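PDB 6MZO: inactive Zymogen C11 Protease from Parabacteroides distasonis, which is a clostripain-like cysteine protease of family C11, captured here as an inactive zymogen that probably has to be activated before it can cleave its substrates. Local coordinates for residues N49-T54 / P61-L66; E79-N84 / T94-K99; S184-L189 / P309-A314; L262-Y267 / S321-N326. One frame throughout, in Å; residues are numbered along the deposited sequence.

The four contacts fall into two pairs in separate regions of the clostripain-family fold. Contacts 1 and 2 have centres about 10 Å apart and share the end of the nine-stranded mixed sheet formed by strands 49-54, 62-69 and 72-80, with helix 90-103 packed on it. They follow one another along the chain. Contacts 3 and 4, with centres about 8 Å apart, share the small hairpin of strands 310-313 and 321-324, which two loops, 184-189 and 262-267, meet; their segments alternate in sequence. Contacts 1 and 4 lie about 36 Å apart, centre to centre, on opposite sides of the chain's centre; loop 184-189 leaves strand 178-183 of the large sheet and ties the hairpin to it.

Contact 1. Residues N49-T54 / P61-L66; sequences NLLIYT and PQLFQL
Ile-52 and Phe-64 face each other as a hydrogen-bonded pair in the antiparallel beta hairpin of strands 49-54 and 62-69, next to the edge strand of the large mixed sheet. Their backbones are joined twice, Ile-52 N to Phe-64 O and Phe-64 N to Ile-52 O, both 2.8 Å. Phe-64 places CG between its backbone N and carbonyl carbon (chi1 52°), laying the ring back over the partner strand. From CB outward, Phe-64 CG and CD1 skirt Ile-52 O, CD1 at 3.7 Å; on the other side Phe-64 CE2 comes 3.6 Å from Ile-52 CG1. At the tip, Phe-64 CZ lies 3.6 Å from Ile-52 CG2. Ile-52 CB sits over the ring face, 3.8 Å from the centroid, in a CH-pi contact. The ring turns its CE1 edge to Thr-54 OG1, which lies in the ring plane. Leucine in place of Phe-64 would probably lose this CH-pi contact and leave a gap beside Ile-52 and Thr-54. On the opposite face of the sheet, Tyr-53 lies alongside Pro-61, and its hydroxyl hydrogen-bonds Gln-85. One water bridges the Thr-54 and Gln-62 side chains, donating to Thr-54 OG1 at 2.8 Å and accepting from Gln-62 NE2.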
# COMPACT_ATOMS: atom_id res chain seq x y z
N ASN A 49 0.55 21.40 -4.65
CA ASN A 49 -0.62 21.57 -3.77
C ASN A 49 -0.79 20.37 -2.89
O ASN A 49 -0.71 19.26 -3.40
CB ASN A 49 -1.89 21.75 -4.59
CG ASN A 49 -1.79 22.90 -5.53
OD1 ASN A 49 -1.60 24.05 -5.09
ND2 ASN A 49 -1.88 22.61 -6.87
N LEU A 50 -1.04 20.57 -1.59
CA LEU A 50 -1.20 19.43 -0.68
C LEU A 50 -2.64 19.51 -0.11
O LEU A 50 -2.97 20.49 0.57
CB LEU A 50 -0.22 19.48 0.46
CG LEU A 50 -0.34 18.27 1.43
CD1 LEU A 50 -0.12 16.84 0.81
CD2 LEU A 50 0.61 18.56 2.55
N LEU A 51 -3.45 18.47 -0.37
CA LEU A 51 -4.82 18.38 0.09
C LEU A 51 -4.93 17.17 1.01
O LEU A 51 -4.30 16.13 0.76
CB LEU A 51 -5.75 18.20 -1.09
CG LEU A 51 -6.12 19.47 -1.91
CD1 LEU A 51 -7.06 20.29 -1.01
CD2 LEU A 51 -4.96 20.28 -2.38
N ILE A 52 -5.69 17.33 2.10
CA ILE A 52 -5.90 16.24 3.10
C ILE A 52 -7.37 16.02 3.28
O ILE A 52 -8.16 17.00 3.36
CB ILE A 52 -5.36 16.64 4.49
CG1 ILE A 52 -4.01 17.32 4.40
CG2 ILE A 52 -5.31 15.45 5.46
CD1 ILE A 52 -2.83 16.40 3.95
N TYR A 53 -7.77 14.75 3.40
CA TYR A 53 -9.16 14.41 3.75
C TYR A 53 -9.07 13.65 5.03
O TYR A 53 -8.24 12.67 5.14
CB TYR A 53 -9.81 13.55 2.67
CG TYR A 53 -11.17 13.02 3.06
CD1 TYR A 53 -12.33 13.76 2.80
CD2 TYR A 53 -11.30 11.75 3.65
CE1 TYR A 53 -13.58 13.27 3.15
CE2 TYR A 53 -12.54 11.27 4.03
CZ TYR A 53 -13.67 12.03 3.76
OH TYR A 53 -14.88 11.49 4.09
N THR A 54 -9.86 14.06 6.01
CA THR A 54 -9.96 13.26 7.22
C THR A 54 -11.39 12.97 7.58
O THR A 54 -12.32 13.74 7.22
CB THR A 54 -9.32 13.96 8.44
OG1 THR A 54 -10.05 15.16 8.73
CG2 THR A 54 -7.83 14.31 8.22
N PRO A 61 -16.31 14.71 8.48
CA PRO A 61 -15.32 14.55 7.40
C PRO A 61 -15.04 15.89 6.73
O PRO A 61 -15.98 16.69 6.51
CB PRO A 61 -16.00 13.59 6.42
CG PRO A 61 -17.12 12.91 7.24
CD PRO A 61 -17.58 13.99 8.19
N GLN A 62 -13.79 16.10 6.38
CA GLN A 62 -13.43 17.40 5.82
C GLN A 62 -12.27 17.28 4.86
O GLN A 62 -11.39 16.41 5.05
CB GLN A 62 -13.10 18.37 6.92
CG GLN A 62 -12.22 17.89 7.98
CD GLN A 62 -11.89 18.99 8.98
OE1 GLN A 62 -12.65 19.94 9.15
NE2 GLN A 62 -10.73 18.88 9.62
N LEU A 63 -12.30 18.14 3.83
CA LEU A 63 -11.21 18.26 2.86
C LEU A 63 -10.55 19.60 3.11
O LEU A 63 -11.25 20.64 3.14
CB LEU A 63 -11.78 18.15 1.43
CG LEU A 63 -10.82 18.35 0.28
CD1 LEU A 63 -9.81 17.21 0.26
CD2 LEU A 63 -11.64 18.39 -1.03
N PHE A 64 -9.22 19.62 3.32
CA PHE A 64 -8.58 20.91 3.60
C PHE A 64 -7.22 20.93 2.93
O PHE A 64 -6.60 19.91 2.68
CB PHE A 64 -8.44 21.20 5.11
CG PHE A 64 -7.78 20.06 5.93
CD1 PHE A 64 -8.57 19.03 6.43
CD2 PHE A 64 -6.41 20.11 6.23
CE1 PHE A 64 -8.00 18.00 7.24
CE2 PHE A 64 -5.82 19.09 7.02
CZ PHE A 64 -6.62 18.05 7.53
N GLN A 65 -6.75 22.12 2.65
CA GLN A 65 -5.43 22.35 2.09
C GLN A 65 -4.49 22.73 3.24
O GLN A 65 -4.87 23.41 4.24
CB GLN A 65 -5.54 23.47 1.03
CG GLN A 65 -4.12 23.81 0.48
CD GLN A 65 -4.16 24.87 -0.63
OE1 GLN A 65 -5.14 25.68 -0.75
NE2 GLN A 65 -3.11 24.89 -1.44
N LEU A 66 -3.24 22.29 3.12
CA LEU A 66 -2.21 22.77 4.02
C LEU A 66 -1.23 23.50 3.16
O LEU A 66 -0.76 22.92 2.17
CB LEU A 66 -1.47 21.65 4.71
CG LEU A 66 -2.31 20.89 5.71
CD1 LEU A 66 -1.49 19.70 6.32
CD2 LEU A 66 -2.83 21.82 6.86
O HOH W 1 -0.85 23.25 -0.55
O HOH W 2 -9.08 16.97 10.56

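Contact 2. Residues E79-N84 / T94-K99; sequences ETYASN and TQIIDK
Glu-79 and Lys-99 mark the nearest approach of the two backbones, with 10.0 Å between their CA atoms, so the segments meet through side chains alone. Segment 79-84 holds the last two residues of strand 72-80 and then runs on as loop, whereas 94-99 lies wholly within helix 90-103. Gln-95, Ile-96 and Lys-99 share one side of that helix and receive the Tyr-81 ring and the Glu-79 carboxylate.

Tyr-81 carries most of the contact. Its hydroxyl end meets the side chains of the helix, where Ile-96 CD1 lies 3.5 Å from Tyr-81 CZ and Lys-99 CD lies 3.4 Å from Tyr-81 OH. Gln-95 runs past the ring in the opposite direction: with CG anti to its backbone N (chi1 175°) and the chain extended, it brings NE2 to 3.6 Å from Tyr-81 CE1, the amide turned 80° to the ring plane. Within its own segment, Glu-79 CG lies over one ring face, near the rim. The Glu-79 chain is also extended and sets OE1 beside the aliphatic part of Lys-99, 3.3 Å from CE. The salt bridge from Glu-79 OE1 to Lys-99 NZ is long at 3.7 Å, and the position of NZ is uncertain; Lys-99 also pairs with Glu-103.

Leu-63 of the neighbouring strand packs against Tyr-81, Ile-96 and Lys-99, extending the apolar patch inward. Strand 72-80, at the edge of the sheet, is followed by a helix that packs on the sheet before the chain enters parallel strand 109-115, a beta-alpha-beta crossover within the alpha/beta architecture of clan CD peptidases.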
# COMPACT_ATOMS: atom_id res chain seq x y z
N GLU A 79 -13.97 21.99 2.45
CA GLU A 79 -15.34 21.54 2.54
C GLU A 79 -15.52 20.69 3.77
O GLU A 79 -14.63 19.88 4.11
CB GLU A 79 -15.76 20.80 1.29
CG GLU A 79 -17.23 20.40 1.32
CD GLU A 79 -17.78 20.13 -0.05
OE1 GLU A 79 -16.98 19.83 -0.97
OE2 GLU A 79 -19.02 20.24 -0.22
N THR A 80 -16.66 20.83 4.42
CA THR A 80 -16.96 19.99 5.57
C THR A 80 -18.20 19.21 5.16
O THR A 80 -19.21 19.80 4.81
CB THR A 80 -17.19 20.82 6.82
OG1 THR A 80 -15.99 21.47 7.21
CG2 THR A 80 -17.68 19.97 7.99
N TYR A 81 -18.10 17.88 5.15
CA TYR A 81 -19.14 17.05 4.55
C TYR A 81 -20.18 16.63 5.58
O TYR A 81 -19.94 16.80 6.77
CB TYR A 81 -18.50 15.83 3.88
CG TYR A 81 -17.66 16.24 2.70
CD1 TYR A 81 -18.25 16.41 1.45
CD2 TYR A 81 -16.29 16.41 2.83
CE1 TYR A 81 -17.49 16.78 0.36
CE2 TYR A 81 -15.53 16.75 1.77
CZ TYR A 81 -16.15 16.96 0.52
OH TYR A 81 -15.41 17.32 -0.61
N ALA A 82 -21.35 16.14 5.14
CA ALA A 82 -22.35 15.66 6.09
C ALA A 82 -21.80 14.40 6.76
O ALA A 82 -20.92 13.73 6.20
CB ALA A 82 -23.68 15.38 5.40
N SER A 83 -22.29 14.07 7.95
CA SER A 83 -21.63 12.97 8.66
C SER A 83 -22.09 11.61 8.14
O SER A 83 -21.51 10.58 8.49
CB SER A 83 -21.85 13.06 10.18
OG SER A 83 -21.27 11.94 10.81
N ASN A 84 -23.10 11.59 7.26
CA ASN A 84 -23.47 10.33 6.60
C ASN A 84 -22.57 9.98 5.42
O ASN A 84 -22.81 9.00 4.72
CB ASN A 84 -24.92 10.35 6.13
CG ASN A 84 -25.16 11.37 5.06
OD1 ASN A 84 -24.34 12.26 4.86
ND2 ASN A 84 -26.33 11.32 4.43
N THR A 94 -13.49 8.61 -4.74
CA THR A 94 -13.34 9.22 -6.07
C THR A 94 -14.08 10.57 -6.15
O THR A 94 -13.67 11.44 -6.91
CB THR A 94 -13.81 8.29 -7.19
OG1 THR A 94 -15.22 8.03 -7.06
CG2 THR A 94 -13.02 6.94 -7.11
N GLN A 95 -15.08 10.76 -5.31
CA GLN A 95 -15.73 12.08 -5.16
C GLN A 95 -14.69 13.14 -4.72
O GLN A 95 -14.62 14.24 -5.30
CB GLN A 95 -16.85 12.03 -4.14
CG GLN A 95 -17.44 13.41 -3.89
CD GLN A 95 -18.49 13.40 -2.80
OE1 GLN A 95 -19.09 12.35 -2.53
NE2 GLN A 95 -18.71 14.56 -2.17
N ILE A 96 -13.88 12.79 -3.73
CA ILE A 96 -12.86 13.67 -3.19
C ILE A 96 -11.74 13.88 -4.21
O ILE A 96 -11.28 15.01 -4.42
CB ILE A 96 -12.27 13.11 -1.88
CG1 ILE A 96 -13.36 12.99 -0.79
CG2 ILE A 96 -11.10 13.97 -1.41
CD1 ILE A 96 -14.12 14.33 -0.43
N ILE A 97 -11.30 12.79 -4.86
CA ILE A 97 -10.24 12.94 -5.88
C ILE A 97 -10.75 13.87 -6.98
O ILE A 97 -10.01 14.77 -7.47
CB ILE A 97 -9.84 11.56 -6.47
CG1 ILE A 97 -9.08 10.76 -5.46
CG2 ILE A 97 -8.96 11.77 -7.72
CD1 ILE A 97 -9.01 9.31 -5.86
N ASP A 98 -12.00 13.69 -7.43
CA ASP A 98 -12.51 14.55 -8.47
C ASP A 98 -12.48 15.99 -8.05
O ASP A 98 -12.13 16.88 -8.86
CB ASP A 98 -13.96 14.16 -8.86
CG ASP A 98 -14.03 12.85 -9.60
OD1 ASP A 98 -13.01 12.39 -10.12
OD2 ASP A 98 -15.12 12.26 -9.66
N LYS A 99 -12.91 16.24 -6.81
CA LYS A 99 -12.93 17.63 -6.34
C LYS A 99 -11.51 18.23 -6.30
O LYS A 99 -11.27 19.36 -6.73
CB LYS A 99 -13.61 17.72 -4.96
CG LYS A 99 -13.46 19.08 -4.34
CD LYS A 99 -14.37 19.32 -3.15
CE LYS A 99 -14.35 20.83 -2.75
NZ LYS A 99 -15.16 21.62 -3.71

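Contact 3. Residues S184-L189 / P309-A314; sequences SPTEIL and PKAVYA
Glu-187 reaches Ala-314 because CG stands anti to its carbonyl carbon (chi1 -68°) and the rest of the chain is extended (chi2 -170°), so the side chain crosses Tyr-313 obliquely and carries the carboxylate past the ring edge to the end of strand 310-313. Thr-186, with chi1 64°, turns its methyl away from its own carbonyl carbon, and CG2 comes 3.6 Å from Tyr-313 OH, which is hydrogen-bonded to Met-265 O.

Ala-314 N donates to Glu-187 OE1 over 2.9 Å, approaching from above the carboxylate plane. The other oxygen, OE2, sits in the plane of the Tyr-313 ring at its edge, 3.7 Å from Tyr-313 CD1, and makes a weak hydrogen bond with Tyr-164 OH. With an alanine at Glu-187 the Ala-314 amide would probably lose its acceptor, with a gap opening beside the Tyr-313 ring edge.

A water links the Thr-186 hydroxyl to two backbone carbonyls, accepting from Thr-186 OG1 at 2.7 Å and donating to Glu-187 O and Val-312 O, the last at 2.8 Å; Thr-186 OG1 also hydrogen-bonds Thr-226 OG1. Leu-189 packs beside these polar groups, its CD1 4.2 Å from Val-312 CG2.

Ser-184 OG accepts from Thr-186 N, an ST turn that shapes the loop leaving strand 178-183 of the central sheet. The contact thus docks this loop onto the first strand of the 310-313/321-324 beta hairpin.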
# COMPACT_ATOMS: atom_id res chain seq x y z
N SER A 184 4.17 -1.61 2.15
CA SER A 184 4.88 -2.63 2.96
C SER A 184 4.31 -3.97 2.68
O SER A 184 3.07 -4.13 2.63
CB SER A 184 4.76 -2.33 4.46
OG SER A 184 5.35 -3.38 5.27
N PRO A 185 5.16 -4.99 2.54
CA PRO A 185 4.62 -6.37 2.50
C PRO A 185 4.19 -6.88 3.83
O PRO A 185 3.58 -7.94 3.85
CB PRO A 185 5.77 -7.21 1.95
CG PRO A 185 7.04 -6.37 2.29
CD PRO A 185 6.62 -4.91 2.24
N THR A 186 4.52 -6.18 4.90
CA THR A 186 4.14 -6.65 6.26
C THR A 186 3.27 -5.61 6.92
O THR A 186 2.61 -4.85 6.15
CB THR A 186 5.37 -7.03 7.15
OG1 THR A 186 6.20 -5.88 7.42
CG2 THR A 186 6.13 -8.09 6.39
N GLU A 187 3.19 -5.55 8.25
CA GLU A 187 2.34 -4.54 8.91
C GLU A 187 3.11 -3.25 9.05
O GLU A 187 4.34 -3.23 9.17
CB GLU A 187 1.84 -5.06 10.27
CG GLU A 187 0.89 -6.18 10.07
CD GLU A 187 0.14 -6.60 11.33
OE1 GLU A 187 0.17 -5.89 12.35
OE2 GLU A 187 -0.49 -7.66 11.26
N ILE A 188 2.36 -2.13 8.96
CA ILE A 188 2.87 -0.86 9.37
C ILE A 188 1.98 -0.50 10.51
O ILE A 188 0.74 -0.46 10.36
CB ILE A 188 2.71 0.19 8.34
CG1 ILE A 188 3.38 -0.25 7.06
CG2 ILE A 188 3.27 1.49 8.86
CD1 ILE A 188 3.19 0.77 5.87
N LEU A 189 2.58 -0.27 11.64
CA LEU A 189 1.71 0.01 12.77
C LEU A 189 1.87 1.48 13.15
O LEU A 189 2.28 2.33 12.33
CB LEU A 189 1.99 -0.97 13.94
CG LEU A 189 1.77 -2.48 13.66
CD1 LEU A 189 2.06 -3.32 14.91
CD2 LEU A 189 0.38 -2.81 13.11
N PRO A 309 15.90 -6.48 10.56
CA PRO A 309 16.04 -7.91 10.86
C PRO A 309 14.72 -8.60 11.22
O PRO A 309 14.52 -9.75 10.81
CB PRO A 309 17.01 -7.92 12.04
CG PRO A 309 17.76 -6.68 11.91
CD PRO A 309 16.74 -5.67 11.46
N LYS A 310 13.79 -7.88 11.86
CA LYS A 310 12.46 -8.43 12.15
C LYS A 310 11.35 -7.58 11.62
O LYS A 310 11.59 -6.40 11.32
CB LYS A 310 12.29 -8.56 13.65
CG LYS A 310 13.37 -9.55 14.24
CD LYS A 310 13.13 -10.08 15.66
CE LYS A 310 14.37 -10.87 16.20
NZ LYS A 310 14.75 -11.99 15.27
N ALA A 311 10.17 -8.19 11.55
CA ALA A 311 8.93 -7.52 11.17
C ALA A 311 8.06 -7.49 12.42
O ALA A 311 8.05 -8.45 13.23
CB ALA A 311 8.22 -8.25 10.01
N VAL A 312 7.30 -6.40 12.57
CA VAL A 312 6.43 -6.24 13.72
C VAL A 312 4.94 -6.48 13.39
O VAL A 312 4.46 -6.17 12.30
CB VAL A 312 6.59 -4.85 14.34
CG1 VAL A 312 6.10 -3.76 13.40
CG2 VAL A 312 5.93 -4.85 15.72
N TYR A 313 4.23 -7.12 14.32
CA TYR A 313 2.82 -7.47 14.13
C TYR A 313 1.99 -7.07 15.33
O TYR A 313 2.45 -7.11 16.48
CB TYR A 313 2.63 -8.98 13.87
CG TYR A 313 3.39 -9.40 12.63
CD1 TYR A 313 2.79 -9.27 11.38
CD2 TYR A 313 4.72 -9.84 12.72
CE1 TYR A 313 3.46 -9.61 10.22
CE2 TYR A 313 5.43 -10.15 11.55
CZ TYR A 313 4.80 -10.02 10.31
OH TYR A 313 5.51 -10.36 9.16
N ALA A 314 0.72 -6.74 15.08
CA ALA A 314 -0.18 -6.37 16.18
C ALA A 314 -0.57 -7.56 17.05
O ALA A 314 -0.75 -7.45 18.27
CB ALA A 314 -1.42 -5.70 15.65
O HOH W 3 5.77 -5.20 10.02

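Contact 4. Residues L262-Y267 / S321-N326; sequences LQIMEY and SYLPVN
The Tyr-267 ring receives Leu-323 on one face: CD1 sits 3.5 Å above the plane, displaced toward the rim, and 3.8 Å from the centroid in a CH-pi contact. The two side chains cross at about a right angle. Ser-321 OG stands obliquely to the same ring, 4.0 Å from Tyr-267 CE2, but its hydrogen bond goes to Tyr-315 O. The His-273 ring also meets that of Tyr-267, their planes about 35° apart. Ile-264 CG2 adds a looser apolar touch on Leu-323.

The second flat group is the Gln-263 amide, which reaches the end of strand 321-324. Its CG is anti to the backbone N (chi1 166°) and the chain then bends at chi2 (72°), so that the amide is swung across to the strand. NE2 gives a nearly straight bond to Pro-324 O, 3.1 Å long, and another to Ile-264 O at 2.9 Å; each acceptor lies in the amide plane and is met on a lone pair. OE1 accepts from Asn-326 N at 2.8 Å, with this donor standing above the amide plane. Lys-327 N also donates to OE1, and a water bonds weakly to it at 3.3 Å while donating to Asn-326 OD1.

With both of its N-H groups used on carbonyls and its oxygen receiving two backbone N-H groups, the amide is fixed in rotation. The 262-267 loop is therefore joined to the hairpin in two ways, by directional amide bonds at Gln-263 and by apolar packing at Tyr-267.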
# COMPACT_ATOMS: atom_id res chain seq x y z
N LEU A 262 7.78 -21.88 4.77
CA LEU A 262 7.87 -20.61 4.04
C LEU A 262 8.10 -19.41 4.94
O LEU A 262 7.66 -19.40 6.08
CB LEU A 262 6.58 -20.32 3.25
CG LEU A 262 6.28 -21.25 2.09
CD1 LEU A 262 4.89 -20.88 1.47
CD2 LEU A 262 7.39 -21.13 1.06
N GLN A 263 8.74 -18.36 4.40
CA GLN A 263 8.90 -17.15 5.14
C GLN A 263 7.53 -16.45 5.31
O GLN A 263 6.90 -16.06 4.35
CB GLN A 263 9.87 -16.18 4.42
CG GLN A 263 9.86 -14.72 4.93
CD GLN A 263 10.50 -14.55 6.27
OE1 GLN A 263 11.66 -14.93 6.48
NE2 GLN A 263 9.77 -14.01 7.22
N ILE A 264 7.13 -16.28 6.56
CA ILE A 264 5.84 -15.58 6.81
C ILE A 264 5.90 -14.10 6.42
O ILE A 264 6.93 -13.45 6.68
CB ILE A 264 5.47 -15.69 8.30
CG1 ILE A 264 5.07 -17.09 8.60
CG2 ILE A 264 4.28 -14.74 8.67
CD1 ILE A 264 5.08 -17.33 10.11
N MET A 265 4.82 -13.56 5.84
CA MET A 265 4.72 -12.09 5.68
C MET A 265 3.55 -11.59 6.50
O MET A 265 3.68 -10.54 7.14
CB MET A 265 4.56 -11.71 4.18
CG MET A 265 5.91 -11.85 3.47
SD MET A 265 7.03 -10.42 3.82
CE MET A 265 8.58 -11.23 4.26
N GLU A 266 2.44 -12.31 6.48
CA GLU A 266 1.25 -11.91 7.24
C GLU A 266 1.13 -12.72 8.52
O GLU A 266 1.35 -13.93 8.53
CB GLU A 266 -0.01 -12.07 6.39
CG GLU A 266 -1.30 -11.77 7.13
CD GLU A 266 -2.12 -13.02 7.40
OE1 GLU A 266 -2.28 -13.84 6.48
OE2 GLU A 266 -2.60 -13.17 8.55
N TYR A 267 0.78 -12.04 9.61
CA TYR A 267 0.62 -12.70 10.90
C TYR A 267 -0.50 -12.07 11.73
O TYR A 267 -0.25 -11.42 12.74
CB TYR A 267 1.94 -12.66 11.69
CG TYR A 267 2.02 -13.68 12.80
CD1 TYR A 267 2.25 -15.02 12.52
CD2 TYR A 267 1.88 -13.31 14.13
CE1 TYR A 267 2.33 -15.96 13.53
CE2 TYR A 267 1.96 -14.24 15.14
CZ TYR A 267 2.18 -15.56 14.84
OH TYR A 267 2.26 -16.49 15.85
N SER A 321 3.83 -8.99 18.18
CA SER A 321 4.86 -10.00 17.88
C SER A 321 5.99 -9.46 17.00
O SER A 321 5.74 -8.65 16.14
CB SER A 321 4.22 -11.19 17.17
OG SER A 321 3.30 -11.82 18.05
N TYR A 322 7.22 -9.92 17.22
CA TYR A 322 8.29 -9.60 16.28
C TYR A 322 8.76 -10.91 15.72
O TYR A 322 9.12 -11.81 16.46
CB TYR A 322 9.45 -8.84 16.93
CG TYR A 322 9.07 -7.46 17.41
CD1 TYR A 322 8.47 -7.28 18.65
CD2 TYR A 322 9.31 -6.34 16.62
CE1 TYR A 322 8.11 -6.02 19.10
CE2 TYR A 322 8.96 -5.06 17.06
CZ TYR A 322 8.35 -4.90 18.30
OH TYR A 322 7.99 -3.65 18.76
N LEU A 323 8.75 -11.01 14.41
CA LEU A 323 9.14 -12.23 13.74
C LEU A 323 10.31 -11.93 12.81
O LEU A 323 10.36 -10.90 12.18
CB LEU A 323 7.93 -12.80 12.92
CG LEU A 323 6.70 -13.21 13.73
CD1 LEU A 323 5.58 -13.67 12.77
CD2 LEU A 323 6.99 -14.32 14.71
N PRO A 324 11.23 -12.86 12.67
CA PRO A 324 12.44 -12.77 11.83
C PRO A 324 12.12 -12.70 10.34
O PRO A 324 11.27 -13.44 9.85
CB PRO A 324 13.22 -14.05 12.21
CG PRO A 324 12.10 -15.01 12.51
CD PRO A 324 11.20 -14.16 13.37
N VAL A 325 12.74 -11.74 9.65
CA VAL A 325 12.68 -11.65 8.19
C VAL A 325 13.95 -12.27 7.70
O VAL A 325 14.99 -11.61 7.67
CB VAL A 325 12.55 -10.22 7.71
CG1 VAL A 325 12.59 -10.17 6.17
CG2 VAL A 325 11.21 -9.67 8.19
N ASN A 326 13.87 -13.57 7.40
CA ASN A 326 15.04 -14.30 6.94
C ASN A 326 15.16 -14.30 5.41
O ASN A 326 16.26 -14.44 4.90
CB ASN A 326 15.03 -15.76 7.44
CG ASN A 326 15.05 -15.87 8.97
OD1 ASN A 326 14.30 -16.66 9.56
ND2 ASN A 326 15.89 -15.07 9.62
O HOH W 4 11.67 -17.82 8.16